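Local coordinates for VESB protease (Vibrio cholerae, PDB 4LK4), which is a secreted trypsin-like serine protease of the S1 family, probably an endopeptidase, with an Ig-like domain following the protease domain, at residues R61-V66 against Q87-H92; R83-K88 against E108-S113; L100-A105 against N181-C186; I104-L109 against R238-K243; N272-A277 against F333-G338. The protein carries 1 engineered substitution. All blocks are in the same frame, centred on the assembly; numbering follows the deposited sequence.

Contact 1 of 5, residues R61-V66 against Q87-H92; sequences RSAASV and QKIYRH
A63 comes closest to Q87, their CA atoms 5.4 Å apart, where the loop before strand 66-70 folds against strand 82-91. No hydrogen bond crosses between 61-66 and 87-92; the loop's own backbone bonds fix its shape. V66 N reaches A63 O at 2.9 Å, and S62 O accepts from both N and OG of S65, the hydroxyl bond measuring 2.8 Å and lying in the carbonyl plane. These three-residue reaches close the short 3-10 stretch at 63-64, and serine suits position 65 because its short side chain can bend back onto a carbonyl already bound by its own amide. The loop leads directly into a neighbouring strand of the six-stranded antiparallel barrel of the trypsin fold: V66 pairs through its backbone with A86, just ahead of the segment 87-92. Across the interface the small methyl of A63 meets main chain, its CB lying 3.4 Å from Q87 O, so the alanine lets the two backbones come near. I89 supplies the bulk. Its CG1 stands beside the backbone N (chi1 -71°) and CD1 extends beyond it, putting the terminal methyl 3.8 Å from A63 N and 4.2 Å from S62 C. The same isoleucine also touches F58, while R91 turns to a salt bridge with D59.

Contact 2 of 5, residues R83-K88 against E108-S113; sequences RIAAQK and ELAQTS
E108 O receives two backbone donors, Q87 N at 2.9 Å and K88 N at 3.1 Å, while E108 N donates in return to K88 O at 2.8 Å. The Q87 amide arrives in the carbonyl plane and the K88 amide is tilted 30° from it, so one acceptor serves both. Further along, A110 N gives a nearly straight bond to A85 O (2.7 Å, 169° at the hydrogen). With Q87 and K88 both facing E108, the antiparallel pairing of strands 82-91 and 105-109 slips by one residue: a classic beta bulge in the N-terminal barrel of the trypsin fold. Among polar side chains, Q87 NE2 meets E108 OE2 at 2.8 Å on the anti side of the carboxylate. The glutamine chain runs extended from CG, reaching the acid obliquely, with the amide and carboxylate planes 68° apart. S249 OG also hydrogen-bonds to this oxygen, and Y90 OH bonds to OE1, so a largely buried carboxylate has several partners. K88 lies alongside E108 through its CB and CG, without bringing NZ into contact. Apolar packing falls mainly to I84, whose CG2 touches Q111 CG at 3.6 Å and L109 CB at 4.0 Å; its branched side chain thereby bridges the corner at 110-111. There one water accepts from A85 N and Q111 NE2.

Contact 3 of 5, residues L100-A105 against N181-C186; sequences LLNDIA and NSTNFC
T183 and N102 meet because the threonine hydroxyl swings opposite its own backbone nitrogen (chi1 -177°), which sends OG1 toward the 100-105 loop and turns CG2 to another neighbour. OG1 accepts a hydrogen bond from N102 N at 3.0 Å, somewhat bent at 141°. CG2 instead touches L101 CD2 at 3.7 Å, the leucine crossing at about a right angle on an extended side chain whose CD2 also comes 4.0 Å from N184 ND2. A threonine thus serves both needs, one branch polar and one apolar. N102 has positive phi and psi, a backbone shape asparagine tolerates well, and its ND2 is tied to S94 O. Two waters complete the interface: one accepts from N184 ND2 at 2.9 Å and donates to L100 O at 2.7 Å, while the other accepts from D103 N and also bonds to T183 OG1. Together these contacts hold the loop just ahead of D103 and at its backbone N; D103 is the centre of an inverse gamma turn. The D103 carboxylate points elsewhere, with OD2 bonded to H56 ND1 and S216 OG, consistent with the aspartate-histidine pair of the catalytic triad in S1 proteases.

Contact 4 of 5, residues I104-L109 against R238-K243; sequences IAIVEL and RDWITK
W240 takes I104 over one face of its indole: I104 CG2 lies 4.2 Å from the centroid of the six-membered ring and 18° off its normal, a CH-pi contact offset toward the rim. The other branch of the isoleucine works as well, CG1 touching W240 CZ3 at 3.9 Å and CD1 reaching I241 CG1 at 4.0 Å, so a single beta-branched residue packs against two successive helix residues. I106 comes to the ring obliquely, with its CG1 3.8 Å from W240 CZ3, and A105 adds its CA beside CH2. The indole gets there because CG of W240 stands opposite the backbone N (chi1 -178°), carrying the large ring from the helix toward the sheet; each isoleucine side chain runs past it in the direction opposite to that of the tryptophan. Beyond this shell, H92 stacks on W240 and H244 meets the indole at an inclined angle, while both isoleucines also touch L52 of strand 50-53. Within the helix, R238 O accepts from T242 N and from T242 OG1, the latter at 2.9 Å, the two reaching it from opposite faces of its plane. Strand 105-109 and helix 238-243 run nearly parallel, 21° apart, with axes 9.3 Å from each other at closest approach. This is the arrangement of the trypsin fold, in which the C-terminal helix of the protease domain packs against the N-terminal barrel.

Contact 5 of 5, residues N272-A277 against F333-G338; sequences NLDANA and FSYAGG
Y335 lays its side chain beside the 272-277 loop, with CB 3.6 Å from A277 O and ring atom CE2 4.1 Å from D274 OD2. The carboxylate approaches the ring obliquely, their planes 48° apart. K340 ties the two together: it forms a salt bridge with D274 and a cation-pi contact with Y335, so its charge probably offsets that of the acid near the aromatic ring. Placing CG between backbone N and carbonyl carbon (chi1 76°) folds the tyrosine back over its own turn, where the amide nitrogens of G337 and G338 lie over one ring face. That turn, type I from Y335 to G338, joins strands 324-335 and 338-349 into a hairpin of the Ig-like domain. Glycine fits at 337, since a beta carbon would run into the ring, and at 338, where phi is strongly positive. The facing loop is shaped by N272, whose OD1 accepts from D274 N at 2.9 Å in an Asx turn and whose ND2 donates to N276 O at 3.0 Å. Between loop and hairpin no direct hydrogen bond forms; one water, accepting from A336 N and donating to A277 O, joins them at 2.6 Å each way.

Contacts 1, 2 and 4 share the N-terminal barrel: contacts 1 and 2 use strand 82-91, contacts 2 and 4 use strand 105-109, and their centres lie 10 to 14 Å apart. H92 of contact 1 meets the tryptophan of contact 4, with H92 CD2 3.3 Å from W240 CD1. Contact 3 begins from the same stretch of chain as contact 4, sharing I104 and A105, and holds the loop that carries D103 to the probable active site. Contact 5 belongs to the Ig-like domain, about 30 Å from contact 3 between centres. It nevertheless touches the protease domain, where L273 CD1 packs 4.2 Å from E108 OE2.

Contact 1 of 5, residues R61-V66 against Q87-H92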
# COMPACT_ATOMS: atom_id res chain seq x y z
N ARG A 61 -8.18 -0.43 -10.31
CA ARG A 61 -8.93 -1.42 -9.54
C ARG A 61 -9.30 -0.81 -8.22
O ARG A 61 -8.59 0.07 -7.73
CB ARG A 61 -8.06 -2.61 -9.17
CG ARG A 61 -7.40 -3.34 -10.30
CD ARG A 61 -6.47 -4.42 -9.76
NE ARG A 61 -5.55 -4.84 -10.82
CZ ARG A 61 -5.77 -5.85 -11.64
NH1 ARG A 61 -6.87 -6.61 -11.53
NH2 ARG A 61 -4.87 -6.14 -12.58
N SER A 62 -10.37 -1.32 -7.63
CA SER A 62 -10.69 -0.96 -6.26
C SER A 62 -11.02 -2.19 -5.40
O SER A 62 -11.12 -3.31 -5.88
CB SER A 62 -11.81 0.08 -6.23
OG SER A 62 -12.88 -0.35 -7.00
N ALA A 63 -11.17 -1.92 -4.12
CA ALA A 63 -11.28 -2.92 -3.09
C ALA A 63 -12.21 -4.07 -3.46
O ALA A 63 -11.81 -5.23 -3.35
CB ALA A 63 -11.75 -2.26 -1.80
N ALA A 64 -13.42 -3.75 -3.92
CA ALA A 64 -14.47 -4.78 -4.14
C ALA A 64 -14.16 -5.76 -5.27
O ALA A 64 -14.85 -6.77 -5.40
CB ALA A 64 -15.84 -4.14 -4.37
N SER A 65 -13.16 -5.47 -6.08
CA SER A 65 -12.76 -6.38 -7.13
C SER A 65 -11.49 -7.17 -6.73
O SER A 65 -10.86 -7.84 -7.59
CB SER A 65 -12.53 -5.60 -8.41
OG SER A 65 -11.34 -4.82 -8.25
N VAL A 66 -11.11 -7.13 -5.46
CA VAL A 66 -9.82 -7.72 -5.04
C VAL A 66 -9.91 -8.65 -3.85
O VAL A 66 -10.51 -8.31 -2.84
CB VAL A 66 -8.78 -6.63 -4.74
CG1 VAL A 66 -7.57 -7.19 -4.00
CG2 VAL A 66 -8.37 -5.97 -6.05
N GLN A 87 -11.41 -5.10 1.77
CA GLN A 87 -12.51 -4.19 2.00
C GLN A 87 -12.11 -2.73 1.86
O GLN A 87 -12.93 -1.93 1.41
CB GLN A 87 -13.24 -4.46 3.32
CG GLN A 87 -12.66 -3.81 4.55
CD GLN A 87 -13.50 -4.08 5.80
OE1 GLN A 87 -14.56 -4.72 5.73
NE2 GLN A 87 -13.01 -3.60 6.95
N LYS A 88 -10.87 -2.37 2.20
CA LYS A 88 -10.38 -1.02 1.90
C LYS A 88 -8.95 -1.02 1.37
O LYS A 88 -8.13 -1.87 1.69
CB LYS A 88 -10.48 -0.13 3.15
CG LYS A 88 -11.90 0.19 3.61
CD LYS A 88 -12.47 1.40 2.87
CE LYS A 88 -14.01 1.50 2.87
NZ LYS A 88 -14.69 1.01 4.10
N ILE A 89 -8.65 -0.02 0.56
CA ILE A 89 -7.33 0.24 0.07
C ILE A 89 -6.88 1.65 0.49
O ILE A 89 -7.64 2.61 0.35
CB ILE A 89 -7.28 0.02 -1.45
CG1 ILE A 89 -7.39 -1.49 -1.73
CG2 ILE A 89 -5.94 0.49 -2.03
CD1 ILE A 89 -7.47 -1.89 -3.19
N TYR A 90 -5.68 1.76 1.05
CA TYR A 90 -5.07 3.05 1.33
C TYR A 90 -3.83 3.17 0.47
O TYR A 90 -2.94 2.33 0.56
CB TYR A 90 -4.72 3.20 2.82
CG TYR A 90 -5.90 2.88 3.68
CD1 TYR A 90 -6.16 1.60 4.10
CD2 TYR A 90 -6.80 3.86 4.02
CE1 TYR A 90 -7.29 1.30 4.85
CE2 TYR A 90 -7.90 3.58 4.79
CZ TYR A 90 -8.15 2.29 5.19
OH TYR A 90 -9.30 2.04 5.95
N ARG A 91 -3.78 4.16 -0.40
CA ARG A 91 -2.57 4.42 -1.17
C ARG A 91 -1.89 5.66 -0.67
O ARG A 91 -2.54 6.53 -0.11
CB ARG A 91 -2.93 4.63 -2.63
CG ARG A 91 -3.65 3.46 -3.27
CD ARG A 91 -4.35 3.95 -4.53
NE ARG A 91 -3.63 3.53 -5.71
CZ ARG A 91 -3.60 4.17 -6.87
NH1 ARG A 91 -4.22 5.33 -7.06
NH2 ARG A 91 -2.90 3.63 -7.87
N HIS A 92 -0.60 5.78 -0.88
CA HIS A 92 0.07 6.99 -0.46
C HIS A 92 -0.53 8.17 -1.20
O HIS A 92 -0.71 8.12 -2.39
CB HIS A 92 1.56 6.93 -0.71
CG HIS A 92 2.34 7.82 0.20
ND1 HIS A 92 2.44 9.17 0.00
CD2 HIS A 92 3.00 7.56 1.35
CE1 HIS A 92 3.16 9.71 0.97
NE2 HIS A 92 3.51 8.75 1.80

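Contact 2 of 5, residues R83-K88 against E108-S113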
# COMPACT_ATOMS: atom_id res chain seq x y z
N ARG A 83 -7.71 -17.35 1.48
CA ARG A 83 -8.22 -16.37 0.53
C ARG A 83 -9.21 -15.48 1.25
O ARG A 83 -10.17 -15.98 1.83
CB ARG A 83 -8.91 -17.06 -0.64
CG ARG A 83 -9.35 -16.09 -1.71
CD ARG A 83 -9.49 -16.76 -3.06
NE ARG A 83 -9.97 -15.82 -4.05
CZ ARG A 83 -10.03 -16.06 -5.36
NH1 ARG A 83 -9.58 -17.23 -5.86
NH2 ARG A 83 -10.52 -15.12 -6.17
N ILE A 84 -8.96 -14.17 1.24
CA ILE A 84 -9.78 -13.22 1.98
C ILE A 84 -10.10 -11.98 1.11
O ILE A 84 -9.25 -11.46 0.40
CB ILE A 84 -9.03 -12.74 3.23
CG1 ILE A 84 -8.58 -13.94 4.05
CG2 ILE A 84 -9.91 -11.84 4.09
CD1 ILE A 84 -7.93 -13.52 5.35
N ALA A 85 -11.31 -11.46 1.22
CA ALA A 85 -11.67 -10.26 0.45
C ALA A 85 -11.01 -8.99 0.98
O ALA A 85 -10.83 -8.81 2.19
CB ALA A 85 -13.18 -10.07 0.42
N ALA A 86 -10.68 -8.10 0.06
CA ALA A 86 -10.25 -6.78 0.42
C ALA A 86 -11.50 -5.97 0.77
O ALA A 86 -12.57 -6.18 0.17
CB ALA A 86 -9.52 -6.15 -0.74
N GLN A 87 -11.41 -5.10 1.77
CA GLN A 87 -12.51 -4.19 2.00
C GLN A 87 -12.11 -2.73 1.86
O GLN A 87 -12.93 -1.93 1.41
CB GLN A 87 -13.24 -4.46 3.32
CG GLN A 87 -12.66 -3.81 4.55
CD GLN A 87 -13.50 -4.08 5.80
OE1 GLN A 87 -14.56 -4.72 5.73
NE2 GLN A 87 -13.01 -3.60 6.95
N LYS A 88 -10.87 -2.37 2.20
CA LYS A 88 -10.38 -1.02 1.90
C LYS A 88 -8.95 -1.02 1.37
O LYS A 88 -8.13 -1.87 1.69
CB LYS A 88 -10.48 -0.13 3.15
CG LYS A 88 -11.90 0.19 3.61
CD LYS A 88 -12.47 1.40 2.87
CE LYS A 88 -14.01 1.50 2.87
NZ LYS A 88 -14.69 1.01 4.10
N GLU A 108 -6.63 -3.35 3.48
CA GLU A 108 -7.34 -3.72 4.68
C GLU A 108 -8.29 -4.82 4.26
O GLU A 108 -9.01 -4.67 3.28
CB GLU A 108 -8.09 -2.51 5.15
CG GLU A 108 -8.87 -2.70 6.44
CD GLU A 108 -9.78 -1.54 6.76
OE1 GLU A 108 -9.24 -0.45 7.10
OE2 GLU A 108 -11.02 -1.72 6.67
N LEU A 109 -8.28 -5.93 4.98
CA LEU A 109 -9.01 -7.14 4.60
C LEU A 109 -10.34 -7.22 5.31
O LEU A 109 -10.47 -6.70 6.40
CB LEU A 109 -8.19 -8.34 5.02
CG LEU A 109 -6.83 -8.45 4.37
CD1 LEU A 109 -6.24 -9.82 4.65
CD2 LEU A 109 -6.94 -8.24 2.87
N ALA A 110 -11.31 -7.91 4.73
CA ALA A 110 -12.64 -8.05 5.37
C ALA A 110 -12.63 -8.88 6.65
O ALA A 110 -13.61 -8.91 7.38
CB ALA A 110 -13.65 -8.64 4.38
N GLN A 111 -11.55 -9.57 6.94
CA GLN A 111 -11.41 -10.22 8.23
C GLN A 111 -9.93 -10.41 8.52
O GLN A 111 -9.11 -10.33 7.63
CB GLN A 111 -12.16 -11.56 8.24
CG GLN A 111 -12.06 -12.30 6.92
CD GLN A 111 -12.77 -13.64 6.90
OE1 GLN A 111 -12.90 -14.33 7.91
NE2 GLN A 111 -13.22 -14.02 5.70
N THR A 112 -9.62 -10.63 9.79
CA THR A 112 -8.26 -10.80 10.23
C THR A 112 -7.78 -12.19 9.85
O THR A 112 -8.58 -13.10 9.69
CB THR A 112 -8.17 -10.65 11.76
OG1 THR A 112 -8.96 -11.65 12.41
CG2 THR A 112 -8.64 -9.26 12.21
N SER A 113 -6.48 -12.35 9.68
CA SER A 113 -5.88 -13.67 9.63
C SER A 113 -4.99 -13.82 10.83
O SER A 113 -4.48 -12.82 11.36
CB SER A 113 -5.04 -13.85 8.37
OG SER A 113 -4.53 -15.18 8.28
O HOH W 1 -13.44 -12.64 3.17

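Contact 3 of 5, residues L100-A105 against N181-C186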
# COMPACT_ATOMS: atom_id res chain seq x y z
N LEU A 100 6.07 6.74 -10.55
CA LEU A 100 5.87 5.80 -9.47
C LEU A 100 6.62 6.10 -8.16
O LEU A 100 7.00 5.17 -7.45
CB LEU A 100 6.20 4.39 -9.93
CG LEU A 100 5.43 3.78 -11.10
CD1 LEU A 100 5.90 2.34 -11.30
CD2 LEU A 100 3.95 3.77 -10.79
N LEU A 101 6.82 7.36 -7.82
CA LEU A 101 7.26 7.67 -6.46
C LEU A 101 6.14 7.43 -5.43
O LEU A 101 4.96 7.56 -5.71
CB LEU A 101 7.78 9.10 -6.33
CG LEU A 101 8.92 9.55 -7.25
CD1 LEU A 101 9.30 10.99 -6.94
CD2 LEU A 101 10.15 8.66 -7.17
N ASN A 102 6.57 7.09 -4.23
CA ASN A 102 5.72 6.76 -3.12
C ASN A 102 4.77 5.66 -3.49
O ASN A 102 3.58 5.73 -3.19
CB ASN A 102 5.00 8.00 -2.62
CG ASN A 102 5.94 9.16 -2.46
OD1 ASN A 102 6.96 9.07 -1.77
ND2 ASN A 102 5.63 10.26 -3.13
N ASP A 103 5.32 4.63 -4.12
CA ASP A 103 4.53 3.54 -4.65
C ASP A 103 4.28 2.55 -3.54
O ASP A 103 4.94 1.53 -3.44
CB ASP A 103 5.27 2.88 -5.81
CG ASP A 103 4.41 1.89 -6.58
OD1 ASP A 103 3.17 1.89 -6.42
OD2 ASP A 103 5.00 1.11 -7.36
N ILE A 104 3.32 2.87 -2.69
CA ILE A 104 3.02 2.00 -1.59
C ILE A 104 1.55 2.08 -1.24
O ILE A 104 0.93 3.12 -1.39
CB ILE A 104 3.89 2.38 -0.39
CG1 ILE A 104 3.72 1.35 0.74
CG2 ILE A 104 3.58 3.79 0.09
CD1 ILE A 104 4.72 1.53 1.86
N ALA A 105 1.02 0.95 -0.77
CA ALA A 105 -0.39 0.82 -0.43
C ALA A 105 -0.63 -0.21 0.64
O ALA A 105 0.12 -1.14 0.77
CB ALA A 105 -1.19 0.46 -1.68
N ASN A 181 17.95 7.96 1.97
CA ASN A 181 16.83 8.23 2.82
C ASN A 181 15.72 8.78 1.94
O ASN A 181 15.35 9.94 2.05
CB ASN A 181 17.23 9.21 3.92
CG ASN A 181 16.08 9.59 4.80
OD1 ASN A 181 15.20 8.78 5.06
ND2 ASN A 181 16.05 10.83 5.25
N SER A 182 15.19 7.93 1.07
CA SER A 182 14.16 8.31 0.11
C SER A 182 13.23 7.13 -0.20
O SER A 182 13.45 5.98 0.24
CB SER A 182 14.78 8.81 -1.20
OG SER A 182 15.68 7.84 -1.73
N THR A 183 12.21 7.46 -0.98
CA THR A 183 11.11 6.61 -1.32
C THR A 183 11.47 5.26 -1.96
O THR A 183 10.68 4.32 -1.86
CB THR A 183 10.15 7.34 -2.30
OG1 THR A 183 9.02 6.51 -2.58
CG2 THR A 183 10.83 7.65 -3.63
N ASN A 184 12.58 5.17 -2.68
CA ASN A 184 12.90 3.92 -3.30
C ASN A 184 14.38 3.70 -3.51
O ASN A 184 15.18 4.63 -3.39
CB ASN A 184 12.11 3.73 -4.61
CG ASN A 184 12.33 4.84 -5.62
OD1 ASN A 184 13.29 5.60 -5.55
ND2 ASN A 184 11.45 4.92 -6.59
N PHE A 185 14.73 2.44 -3.76
CA PHE A 185 16.12 2.03 -4.01
C PHE A 185 16.18 0.97 -5.10
O PHE A 185 15.14 0.45 -5.53
CB PHE A 185 16.77 1.49 -2.73
CG PHE A 185 16.18 0.20 -2.24
CD1 PHE A 185 16.63 -1.02 -2.71
CD2 PHE A 185 15.17 0.20 -1.29
CE1 PHE A 185 16.10 -2.20 -2.22
CE2 PHE A 185 14.61 -0.97 -0.84
CZ PHE A 185 15.08 -2.17 -1.30
N CYS A 186 17.39 0.62 -5.50
CA CYS A 186 17.65 -0.29 -6.58
C CYS A 186 18.38 -1.53 -6.09
O CYS A 186 19.16 -1.47 -5.15
CB CYS A 186 18.59 0.36 -7.60
SG CYS A 186 17.83 1.61 -8.63
O HOH W 2 9.02 3.43 -6.95
O HOH W 3 8.34 3.99 -4.32

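Contact 4 of 5, residues I104-L109 against R238-K243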
# COMPACT_ATOMS: atom_id res chain seq x y z
N ILE A 104 3.32 2.87 -2.69
CA ILE A 104 3.02 2.00 -1.59
C ILE A 104 1.55 2.08 -1.24
O ILE A 104 0.93 3.12 -1.39
CB ILE A 104 3.89 2.38 -0.39
CG1 ILE A 104 3.72 1.35 0.74
CG2 ILE A 104 3.58 3.79 0.09
CD1 ILE A 104 4.72 1.53 1.86
N ALA A 105 1.02 0.95 -0.77
CA ALA A 105 -0.39 0.82 -0.43
C ALA A 105 -0.63 -0.21 0.64
O ALA A 105 0.12 -1.14 0.77
CB ALA A 105 -1.19 0.46 -1.68
N ILE A 106 -1.73 -0.06 1.36
CA ILE A 106 -2.18 -1.03 2.35
C ILE A 106 -3.52 -1.59 1.88
O ILE A 106 -4.40 -0.83 1.47
CB ILE A 106 -2.41 -0.39 3.74
CG1 ILE A 106 -1.09 0.08 4.34
CG2 ILE A 106 -3.13 -1.33 4.69
CD1 ILE A 106 -0.07 -1.03 4.50
N VAL A 107 -3.67 -2.91 1.94
CA VAL A 107 -4.96 -3.52 1.73
C VAL A 107 -5.49 -3.93 3.10
O VAL A 107 -4.85 -4.70 3.80
CB VAL A 107 -4.87 -4.73 0.79
CG1 VAL A 107 -6.26 -5.28 0.50
CG2 VAL A 107 -4.17 -4.34 -0.50
N GLU A 108 -6.63 -3.35 3.48
CA GLU A 108 -7.34 -3.72 4.68
C GLU A 108 -8.29 -4.82 4.26
O GLU A 108 -9.01 -4.67 3.28
CB GLU A 108 -8.09 -2.51 5.15
CG GLU A 108 -8.87 -2.70 6.44
CD GLU A 108 -9.78 -1.54 6.76
OE1 GLU A 108 -9.24 -0.45 7.10
OE2 GLU A 108 -11.02 -1.72 6.67
N LEU A 109 -8.28 -5.93 4.98
CA LEU A 109 -9.01 -7.14 4.60
C LEU A 109 -10.34 -7.22 5.31
O LEU A 109 -10.47 -6.70 6.40
CB LEU A 109 -8.19 -8.34 5.02
CG LEU A 109 -6.83 -8.45 4.37
CD1 LEU A 109 -6.24 -9.82 4.65
CD2 LEU A 109 -6.94 -8.24 2.87
N ARG A 238 7.85 3.49 7.44
CA ARG A 238 7.32 2.85 8.64
C ARG A 238 6.18 3.63 9.29
O ARG A 238 5.16 3.03 9.67
CB ARG A 238 8.44 2.59 9.63
CG ARG A 238 9.49 1.60 9.12
CD ARG A 238 8.85 0.28 8.76
NE ARG A 238 8.01 -0.17 9.86
CZ ARG A 238 8.44 -0.89 10.90
NH1 ARG A 238 9.70 -1.28 10.98
NH2 ARG A 238 7.58 -1.22 11.85
N ASP A 239 6.33 4.95 9.41
CA ASP A 239 5.28 5.77 9.99
C ASP A 239 4.04 5.79 9.13
O ASP A 239 2.91 5.77 9.66
CB ASP A 239 5.74 7.22 10.22
CG ASP A 239 6.78 7.34 11.32
OD1 ASP A 239 7.03 6.35 12.04
OD2 ASP A 239 7.37 8.41 11.43
N TRP A 240 4.23 5.86 7.82
CA TRP A 240 3.06 5.89 6.94
C TRP A 240 2.29 4.58 7.09
O TRP A 240 1.05 4.57 7.16
CB TRP A 240 3.45 6.18 5.49
CG TRP A 240 2.27 6.25 4.61
CD1 TRP A 240 1.54 7.37 4.32
CD2 TRP A 240 1.65 5.17 3.92
NE1 TRP A 240 0.50 7.04 3.48
CE2 TRP A 240 0.54 5.69 3.23
CE3 TRP A 240 1.90 3.79 3.85
CZ2 TRP A 240 -0.30 4.90 2.46
CZ3 TRP A 240 1.07 3.01 3.09
CH2 TRP A 240 -0.03 3.57 2.41
N ILE A 241 3.03 3.49 7.20
CA ILE A 241 2.44 2.16 7.33
C ILE A 241 1.70 2.04 8.65
O ILE A 241 0.59 1.55 8.70
CB ILE A 241 3.51 1.05 7.23
CG1 ILE A 241 4.05 1.02 5.80
CG2 ILE A 241 2.92 -0.32 7.58
CD1 ILE A 241 5.38 0.35 5.67
N THR A 242 2.34 2.48 9.72
CA THR A 242 1.74 2.45 11.04
C THR A 242 0.44 3.22 11.04
O THR A 242 -0.55 2.76 11.57
CB THR A 242 2.71 3.06 12.05
OG1 THR A 242 3.86 2.22 12.10
CG2 THR A 242 2.07 3.18 13.45
N LYS A 243 0.46 4.39 10.41
CA LYS A 243 -0.72 5.25 10.35
C LYS A 243 -1.88 4.58 9.61
O LYS A 243 -3.04 4.82 9.95
CB LYS A 243 -0.38 6.60 9.72
CG LYS A 243 -1.60 7.36 9.22
CD LYS A 243 -1.32 8.78 8.73
CE LYS A 243 -2.53 9.30 7.98
NZ LYS A 243 -2.47 10.76 7.74

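Contact 5 of 5, residues N272-A277 against F333-G338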
# COMPACT_ATOMS: atom_id res chain seq x y z
N ASN A 272 -14.25 2.77 13.71
CA ASN A 272 -13.28 2.32 14.70
C ASN A 272 -13.30 0.80 14.83
O ASN A 272 -14.25 0.24 15.37
CB ASN A 272 -13.61 2.92 16.05
CG ASN A 272 -12.67 2.47 17.14
OD1 ASN A 272 -11.49 2.23 16.90
ND2 ASN A 272 -13.18 2.40 18.37
N LEU A 273 -12.23 0.16 14.36
CA LEU A 273 -12.07 -1.27 14.53
C LEU A 273 -11.27 -1.62 15.79
O LEU A 273 -11.07 -2.81 16.06
CB LEU A 273 -11.39 -1.88 13.31
CG LEU A 273 -12.09 -1.66 11.96
CD1 LEU A 273 -11.31 -2.28 10.82
CD2 LEU A 273 -13.50 -2.23 12.00
N ASP A 274 -10.83 -0.62 16.56
CA ASP A 274 -10.04 -0.86 17.78
C ASP A 274 -10.96 -1.16 18.96
O ASP A 274 -12.12 -0.73 18.99
CB ASP A 274 -9.14 0.36 18.09
CG ASP A 274 -7.82 -0.03 18.85
OD1 ASP A 274 -7.82 -0.97 19.69
OD2 ASP A 274 -6.78 0.63 18.61
N ALA A 275 -10.45 -1.90 19.95
CA ALA A 275 -11.24 -2.30 21.12
C ALA A 275 -11.54 -1.11 22.04
O ALA A 275 -12.58 -1.08 22.72
CB ALA A 275 -10.54 -3.43 21.88
N ASN A 276 -10.63 -0.13 22.05
CA ASN A 276 -10.85 1.10 22.81
C ASN A 276 -11.57 2.17 22.02
O ASN A 276 -11.40 2.29 20.82
CB ASN A 276 -9.54 1.66 23.32
CG ASN A 276 -9.07 0.96 24.57
OD1 ASN A 276 -9.83 0.82 25.54
ND2 ASN A 276 -7.82 0.51 24.55
N ALA A 277 -12.36 2.97 22.72
CA ALA A 277 -13.17 4.00 22.08
C ALA A 277 -12.32 5.11 21.47
O ALA A 277 -11.24 5.45 21.96
CB ALA A 277 -14.15 4.58 23.09
N PHE A 333 -8.56 11.91 15.93
CA PHE A 333 -9.23 11.28 17.06
C PHE A 333 -8.24 11.02 18.16
O PHE A 333 -7.10 10.70 17.88
CB PHE A 333 -9.82 9.94 16.68
CG PHE A 333 -10.74 10.00 15.51
CD1 PHE A 333 -10.23 9.93 14.22
CD2 PHE A 333 -12.10 10.11 15.69
CE1 PHE A 333 -11.08 9.96 13.13
CE2 PHE A 333 -12.96 10.15 14.61
CZ PHE A 333 -12.44 10.07 13.32
N SER A 334 -8.70 11.20 19.39
CA SER A 334 -7.93 10.88 20.57
C SER A 334 -8.34 9.51 21.01
O SER A 334 -9.50 9.13 20.84
CB SER A 334 -8.28 11.85 21.70
OG SER A 334 -8.15 13.16 21.26
N TYR A 335 -7.42 8.76 21.60
CA TYR A 335 -7.78 7.51 22.22
C TYR A 335 -6.76 7.20 23.31
O TYR A 335 -5.71 7.83 23.36
CB TYR A 335 -7.87 6.39 21.17
CG TYR A 335 -6.55 5.84 20.65
CD1 TYR A 335 -5.63 6.68 19.99
CD2 TYR A 335 -6.23 4.48 20.78
CE1 TYR A 335 -4.43 6.18 19.51
CE2 TYR A 335 -5.03 3.98 20.31
CZ TYR A 335 -4.13 4.83 19.66
OH TYR A 335 -2.95 4.33 19.17
N ALA A 336 -7.08 6.25 24.19
CA ALA A 336 -6.13 5.82 25.23
C ALA A 336 -4.69 5.82 24.72
O ALA A 336 -3.80 6.43 25.32
CB ALA A 336 -6.50 4.43 25.74
N GLY A 337 -4.47 5.15 23.59
CA GLY A 337 -3.13 4.98 23.04
C GLY A 337 -2.41 6.23 22.55
O GLY A 337 -1.20 6.20 22.39
N GLY A 338 -3.14 7.32 22.33
CA GLY A 338 -2.56 8.58 21.83
C GLY A 338 -3.54 9.28 20.90
O GLY A 338 -4.52 9.90 21.35
O HOH W 4 -9.58 5.50 23.92